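Local coordinates for chlorella virus DNA ligase-adenylate (Chlorella virus, PDB 1FVI), which probably seals nicks in DNA in an ATP-dependent reaction and is captured here as the covalent enzyme-adenylate intermediate, at residues K26-M38 and N52-E66. The protein carries 1 engineered substitution. Numbering follows the deposited sequence.
Sequences KIAGIRSVKQTQM and NRLLTELLPEGSDGE. Engineered in segment 26-38: Ala28 (natural residue Asp). With AMP (adenosine monophosphate), chain C.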
loop_
_atom_site.group_PDB
_atom_site.type_symbol
_atom_site.label_atom_id
_atom_site.label_comp_id
_atom_site.label_asym_id
_atom_site.label_seq_id
_atom_site.Cartn_x
_atom_site.Cartn_y
_atom_site.Cartn_z
ATOM N N LYS A 26 -0.779 0.953 3.683
ATOM C CA LYS A 26 0.493 0.621 4.306
ATOM C C LYS A 26 1.350 -0.074 3.227
ATOM O O LYS A 26 1.054 -1.188 2.788
ATOM C CB LYS A 26 0.269 -0.296 5.515
ATOM C CG LYS A 26 1.473 -0.509 6.445
ATOM C CD LYS A 26 1.037 -1.345 7.642
ATOM C CE LYS A 26 2.075 -1.412 8.769
ATOM N NZ LYS A 26 3.365 -2.083 8.402
ATOM N N ILE A 27 2.375 0.631 2.758
ATOM C CA ILE A 27 3.268 0.107 1.731
ATOM C C ILE A 27 4.488 -0.643 2.301
ATOM O O ILE A 27 5.142 -0.203 3.272
ATOM C CB ILE A 27 3.764 1.262 0.792
ATOM C CG1 ILE A 27 2.575 1.965 0.153
ATOM C CG2 ILE A 27 4.719 0.737 -0.284
ATOM C CD1 ILE A 27 2.842 3.404 -0.145
ATOM N N ALA A 28 4.761 -1.792 1.689
ATOM C CA ALA A 28 5.904 -2.619 2.030
ATOM C C ALA A 28 6.967 -2.126 1.047
ATOM O O ALA A 28 6.922 -2.440 -0.145
ATOM C CB ALA A 28 5.584 -4.094 1.780
ATOM N N GLY A 29 7.866 -1.274 1.514
ATOM C CA GLY A 29 8.882 -0.767 0.616
ATOM C C GLY A 29 10.040 -0.097 1.328
ATOM O O GLY A 29 10.286 -0.331 2.517
ATOM N N ILE A 30 10.758 0.737 0.587
ATOM C CA ILE A 30 11.904 1.442 1.134
ATOM C C ILE A 30 11.540 2.902 1.335
ATOM O O ILE A 30 11.244 3.623 0.362
ATOM C CB ILE A 30 13.146 1.314 0.190
ATOM C CG1 ILE A 30 13.441 -0.168 -0.093
ATOM C CG2 ILE A 30 14.399 1.988 0.819
ATOM C CD1 ILE A 30 13.764 -1.011 1.189
ATOM N N ARG A 31 11.457 3.288 2.611
ATOM C CA ARG A 31 11.158 4.667 3.024
ATOM C C ARG A 31 12.268 5.577 2.464
ATOM O O ARG A 31 13.471 5.303 2.634
ATOM C CB ARG A 31 11.136 4.776 4.554
ATOM C CG ARG A 31 10.760 6.139 5.093
ATOM C CD ARG A 31 9.336 6.489 4.676
ATOM N NE ARG A 31 8.856 7.737 5.276
ATOM C CZ ARG A 31 8.400 7.846 6.521
ATOM N NH1 ARG A 31 8.363 6.774 7.302
ATOM N NH2 ARG A 31 7.985 9.022 6.988
ATOM N N SER A 32 11.855 6.631 1.769
ATOM C CA SER A 32 12.799 7.560 1.164
ATOM C C SER A 32 12.318 9.003 1.191
ATOM O O SER A 32 11.177 9.315 0.832
ATOM C CB SER A 32 13.111 7.143 -0.279
ATOM O OG SER A 32 14.416 7.545 -0.642
ATOM N N VAL A 33 13.205 9.875 1.652
ATOM C CA VAL A 33 12.913 11.282 1.727
ATOM C C VAL A 33 13.881 12.050 0.841
ATOM O O VAL A 33 15.067 11.731 0.757
ATOM C CB VAL A 33 13.041 11.797 3.164
ATOM C CG1 VAL A 33 12.813 13.311 3.206
ATOM C CG2 VAL A 33 12.056 11.082 4.078
ATOM N N LYS A 34 13.342 13.053 0.165
ATOM C CA LYS A 34 14.119 13.932 -0.701
ATOM C C LYS A 34 14.655 15.112 0.102
ATOM O O LYS A 34 13.910 16.003 0.518
ATOM C CB LYS A 34 13.251 14.444 -1.857
ATOM C CG LYS A 34 13.837 15.600 -2.627
ATOM C CD LYS A 34 15.200 15.281 -3.158
ATOM C CE LYS A 34 15.815 16.527 -3.773
ATOM N NZ LYS A 34 14.984 17.107 -4.871
ATOM N N GLN A 35 15.950 15.067 0.362
ATOM C CA GLN A 35 16.626 16.129 1.078
ATOM C C GLN A 35 18.014 16.250 0.454
ATOM O O GLN A 35 18.947 15.539 0.854
ATOM C CB GLN A 35 16.709 15.813 2.568
ATOM C CG GLN A 35 17.166 16.991 3.398
ATOM C CD GLN A 35 16.464 17.054 4.723
ATOM O OE1 GLN A 35 16.933 16.500 5.708
ATOM N NE2 GLN A 35 15.327 17.726 4.754
ATOM N N THR A 36 18.087 17.096 -0.585
ATOM C CA THR A 36 19.282 17.377 -1.384
ATOM C C THR A 36 19.423 16.227 -2.387
ATOM O O THR A 36 19.646 16.441 -3.575
ATOM C CB THR A 36 20.553 17.537 -0.505
ATOM O OG1 THR A 36 20.246 18.349 0.638
ATOM C CG2 THR A 36 21.681 18.213 -1.298
ATOM N N GLN A 37 19.279 15.005 -1.878
ATOM C CA GLN A 37 19.305 13.771 -2.657
ATOM C C GLN A 37 18.369 12.783 -1.936
ATOM O O GLN A 37 17.847 13.103 -0.865
ATOM C CB GLN A 37 20.711 13.193 -2.724
ATOM C CG GLN A 37 21.296 12.790 -1.388
ATOM C CD GLN A 37 22.678 12.177 -1.519
ATOM O OE1 GLN A 37 23.485 12.247 -0.590
ATOM N NE2 GLN A 37 22.953 11.553 -2.668
ATOM N N MET A 38 18.138 11.605 -2.515
ATOM C CA MET A 38 17.269 10.621 -1.866
ATOM C C MET A 38 17.967 9.931 -0.698
ATOM O O MET A 38 19.075 9.403 -0.833
ATOM C CB MET A 38 16.732 9.589 -2.853
ATOM C CG MET A 38 15.879 10.184 -3.956
ATOM S SD MET A 38 14.644 11.424 -3.440
ATOM C CE MET A 38 13.341 10.427 -2.744
ATOM N N ASN A 52 18.448 7.202 -7.067
ATOM C CA ASN A 52 18.743 8.415 -6.328
ATOM C C ASN A 52 18.676 9.626 -7.260
ATOM O O ASN A 52 17.848 10.518 -7.063
ATOM C CB ASN A 52 20.117 8.290 -5.664
ATOM C CG ASN A 52 20.322 9.307 -4.543
ATOM O OD1 ASN A 52 19.685 10.361 -4.525
ATOM N ND2 ASN A 52 21.189 8.976 -3.590
ATOM N N ARG A 53 19.455 9.589 -8.340
ATOM C CA ARG A 53 19.486 10.686 -9.298
ATOM C C ARG A 53 18.126 10.967 -9.921
ATOM O O ARG A 53 17.666 12.103 -9.896
ATOM C CB ARG A 53 20.542 10.414 -10.370
ATOM C CG ARG A 53 20.570 11.401 -11.539
ATOM C CD ARG A 53 19.776 10.876 -12.741
ATOM N NE ARG A 53 20.263 9.579 -13.205
ATOM C CZ ARG A 53 19.872 8.988 -14.329
ATOM N NH1 ARG A 53 18.983 9.572 -15.124
ATOM N NH2 ARG A 53 20.371 7.803 -14.657
ATOM N N LEU A 54 17.487 9.934 -10.466
ATOM C CA LEU A 54 16.174 10.064 -11.096
ATOM C C LEU A 54 15.149 10.725 -10.173
ATOM O O LEU A 54 14.513 11.724 -10.538
ATOM C CB LEU A 54 15.646 8.687 -11.533
ATOM C CG LEU A 54 16.293 7.939 -12.708
ATOM C CD1 LEU A 54 15.704 6.538 -12.858
ATOM C CD2 LEU A 54 16.093 8.717 -13.989
ATOM N N LEU A 55 14.970 10.154 -8.983
ATOM C CA LEU A 55 14.016 10.712 -8.028
ATOM C C LEU A 55 14.397 12.126 -7.570
ATOM O O LEU A 55 13.514 12.960 -7.401
ATOM C CB LEU A 55 13.847 9.787 -6.819
ATOM C CG LEU A 55 13.162 8.439 -7.067
ATOM C CD1 LEU A 55 13.252 7.571 -5.816
ATOM C CD2 LEU A 55 11.719 8.648 -7.487
ATOM N N THR A 56 15.693 12.407 -7.384
ATOM C CA THR A 56 16.103 13.750 -6.955
ATOM C C THR A 56 15.766 14.787 -8.033
ATOM O O THR A 56 15.417 15.923 -7.719
ATOM C CB THR A 56 17.609 13.852 -6.591
ATOM O OG1 THR A 56 18.409 13.587 -7.746
ATOM C CG2 THR A 56 17.967 12.880 -5.509
ATOM N N GLU A 57 15.851 14.382 -9.297
ATOM C CA GLU A 57 15.531 15.263 -10.420
ATOM C C GLU A 57 14.012 15.481 -10.494
ATOM O O GLU A 57 13.544 16.598 -10.761
ATOM C CB GLU A 57 16.030 14.667 -11.753
ATOM C CG GLU A 57 17.552 14.689 -11.931
ATOM C CD GLU A 57 18.065 13.867 -13.132
ATOM O OE1 GLU A 57 17.250 13.319 -13.916
ATOM O OE2 GLU A 57 19.305 13.763 -13.283
ATOM N N LEU A 58 13.256 14.419 -10.205
ATOM C CA LEU A 58 11.795 14.446 -10.256
ATOM C C LEU A 58 11.079 15.077 -9.067
ATOM O O LEU A 58 10.145 15.858 -9.235
ATOM C CB LEU A 58 11.261 13.018 -10.438
ATOM C CG LEU A 58 10.683 12.535 -11.773
ATOM C CD1 LEU A 58 11.452 13.066 -12.951
ATOM C CD2 LEU A 58 10.702 11.035 -11.776
ATOM N N LEU A 59 11.522 14.756 -7.865
ATOM C CA LEU A 59 10.838 15.244 -6.679
ATOM C C LEU A 59 11.311 16.560 -6.098
ATOM O O LEU A 59 12.502 16.882 -6.155
ATOM C CB LEU A 59 10.902 14.181 -5.579
ATOM C CG LEU A 59 10.297 12.793 -5.818
ATOM C CD1 LEU A 59 10.770 11.867 -4.702
ATOM C CD2 LEU A 59 8.770 12.878 -5.855
ATOM N N PRO A 60 10.368 17.353 -5.544
ATOM C CA PRO A 60 10.723 18.634 -4.939
ATOM C C PRO A 60 11.324 18.346 -3.578
ATOM O O PRO A 60 11.045 17.307 -2.969
ATOM C CB PRO A 60 9.375 19.343 -4.815
ATOM C CG PRO A 60 8.437 18.212 -4.610
ATOM C CD PRO A 60 8.902 17.229 -5.644
ATOM N N GLU A 61 12.201 19.238 -3.137
ATOM C CA GLU A 61 12.858 19.123 -1.843
ATOM C C GLU A 61 11.786 18.980 -0.740
ATOM O O GLU A 61 10.784 19.697 -0.745
ATOM C CB GLU A 61 13.710 20.387 -1.632
ATOM C CG GLU A 61 14.338 20.521 -0.260
ATOM C CD GLU A 61 15.506 19.584 -0.025
ATOM O OE1 GLU A 61 15.939 18.892 -0.974
ATOM O OE2 GLU A 61 16.000 19.561 1.126
ATOM N N GLY A 62 11.976 18.035 0.177
ATOM C CA GLY A 62 10.999 17.843 1.239
ATOM C C GLY A 62 9.990 16.723 0.996
ATOM O O GLY A 62 9.073 16.502 1.801
ATOM N N SER A 63 10.158 16.012 -0.114
ATOM C CA SER A 63 9.286 14.891 -0.441
ATOM C C SER A 63 9.519 13.685 0.464
ATOM O O SER A 63 10.664 13.357 0.799
ATOM C CB SER A 63 9.491 14.459 -1.883
ATOM O OG SER A 63 8.902 15.399 -2.740
ATOM N N ASP A 64 8.422 13.032 0.847
ATOM C CA ASP A 64 8.476 11.843 1.682
ATOM C C ASP A 64 7.645 10.730 1.019
ATOM O O ASP A 64 6.574 10.996 0.449
ATOM C CB ASP A 64 7.968 12.151 3.087
ATOM C CG ASP A 64 8.336 11.074 4.079
ATOM O OD1 ASP A 64 9.029 10.097 3.685
ATOM O OD2 ASP A 64 7.933 11.217 5.257
ATOM N N GLY A 65 8.152 9.497 1.074
ATOM C CA GLY A 65 7.448 8.396 0.434
ATOM C C GLY A 65 8.116 7.037 0.488
ATOM O O GLY A 65 9.019 6.791 1.295
ATOM N N GLU A 66 7.644 6.139 -0.371
ATOM C CA GLU A 66 8.141 4.766 -0.421
ATOM C C GLU A 66 8.530 4.308 -1.814
ATOM O O GLU A 66 7.755 4.433 -2.779
ATOM C CB GLU A 66 7.051 3.795 0.085
ATOM C CG GLU A 66 6.673 3.896 1.569
ATOM C CD GLU A 66 7.562 3.078 2.465
ATOM O OE1 GLU A 66 7.576 3.355 3.668
ATOM O OE2 GLU A 66 8.223 2.141 1.992
HETATM P P AMP C . 4.620 -1.913 9.153
HETATM O O1P AMP C . 4.626 -2.235 10.579
HETATM O O3P AMP C . 5.893 -2.738 8.695
HETATM O "O5'" AMP C . 5.072 -0.493 8.939
HETATM C "C5'" AMP C . 5.312 0.022 7.539
HETATM C "C4'" AMP C . 6.367 1.104 7.480
HETATM O "O4'" AMP C . 6.188 1.766 6.225
HETATM C "C3'" AMP C . 6.219 2.185 8.577
HETATM O "O3'" AMP C . 7.457 2.659 9.107
HETATM C "C2'" AMP C . 5.563 3.331 7.887
HETATM O "O2'" AMP C . 5.992 4.561 8.460
HETATM C "C1'" AMP C . 5.910 3.134 6.400
HETATM N N9 AMP C . 4.785 3.483 5.554
HETATM C C8 AMP C . 4.284 2.673 4.559
HETATM N N7 AMP C . 3.272 3.245 3.972
HETATM C C5 AMP C . 3.075 4.476 4.580
HETATM C C6 AMP C . 2.155 5.517 4.382
HETATM N N6 AMP C . 1.185 5.466 3.438
HETATM N N1 AMP C . 2.280 6.586 5.188
HETATM C C2 AMP C . 3.223 6.626 6.103
HETATM N N3 AMP C . 4.158 5.721 6.402
HETATM C C4 AMP C . 4.057 4.621 5.599
HETATM O O HOH W 1 9.155 1.516 4.724
#
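Strands 30-34 and 63-66 pair antiparallel, with Arg31-Glu66 and Val33-Asp64 as non-hydrogen-bonded pairs around the hydrogen-bonded pair Ser32-Gly65. Lys34 N donates to Ser63 O and Lys34 O accepts from Gly62 N (2.8 Å), which ties the strand to the type II turn from Pro60 to Ser63. On the face carrying Arg31, Val33, Asp64 and Glu66, the Arg31 guanidinium meets the Asp64 carboxylate side-on, the two planes only 19° apart. Arg31 NE donates to Asp64 OD1 (2.9 Å) and Arg31 NH2 to Asp64 OD2 (2.8 Å), both nearly straight. Tyr171 adds a hydrogen bond to Asp64 OD2. At the other end a bend at chi4 (-58°) turns the Lys34 ammonium onto Leu59 O, just beyond helix 52-58, with NZ 2.8 Å from that oxygen. Thr56 O, in the last helical turn, accepts a second bond from Lys34 NZ (3.1 Å). Met38 lies across Leu55 and Leu59, its CE 3.5 Å from Leu59 CD1, while its backbone N is held by Asn52 OD1. Toward the nucleotide, Glu66 OE1 approaches AMP C1' to 3.2 Å and Ile27 N donates to AMP N7. Lys26, just ahead of strand 30-34, carries the AMP covalently through NZ; with Ile27, Arg31 and Glu66 it lines the adenylate pocket in the nucleotidyltransferase domain of ATP-dependent DNA ligases.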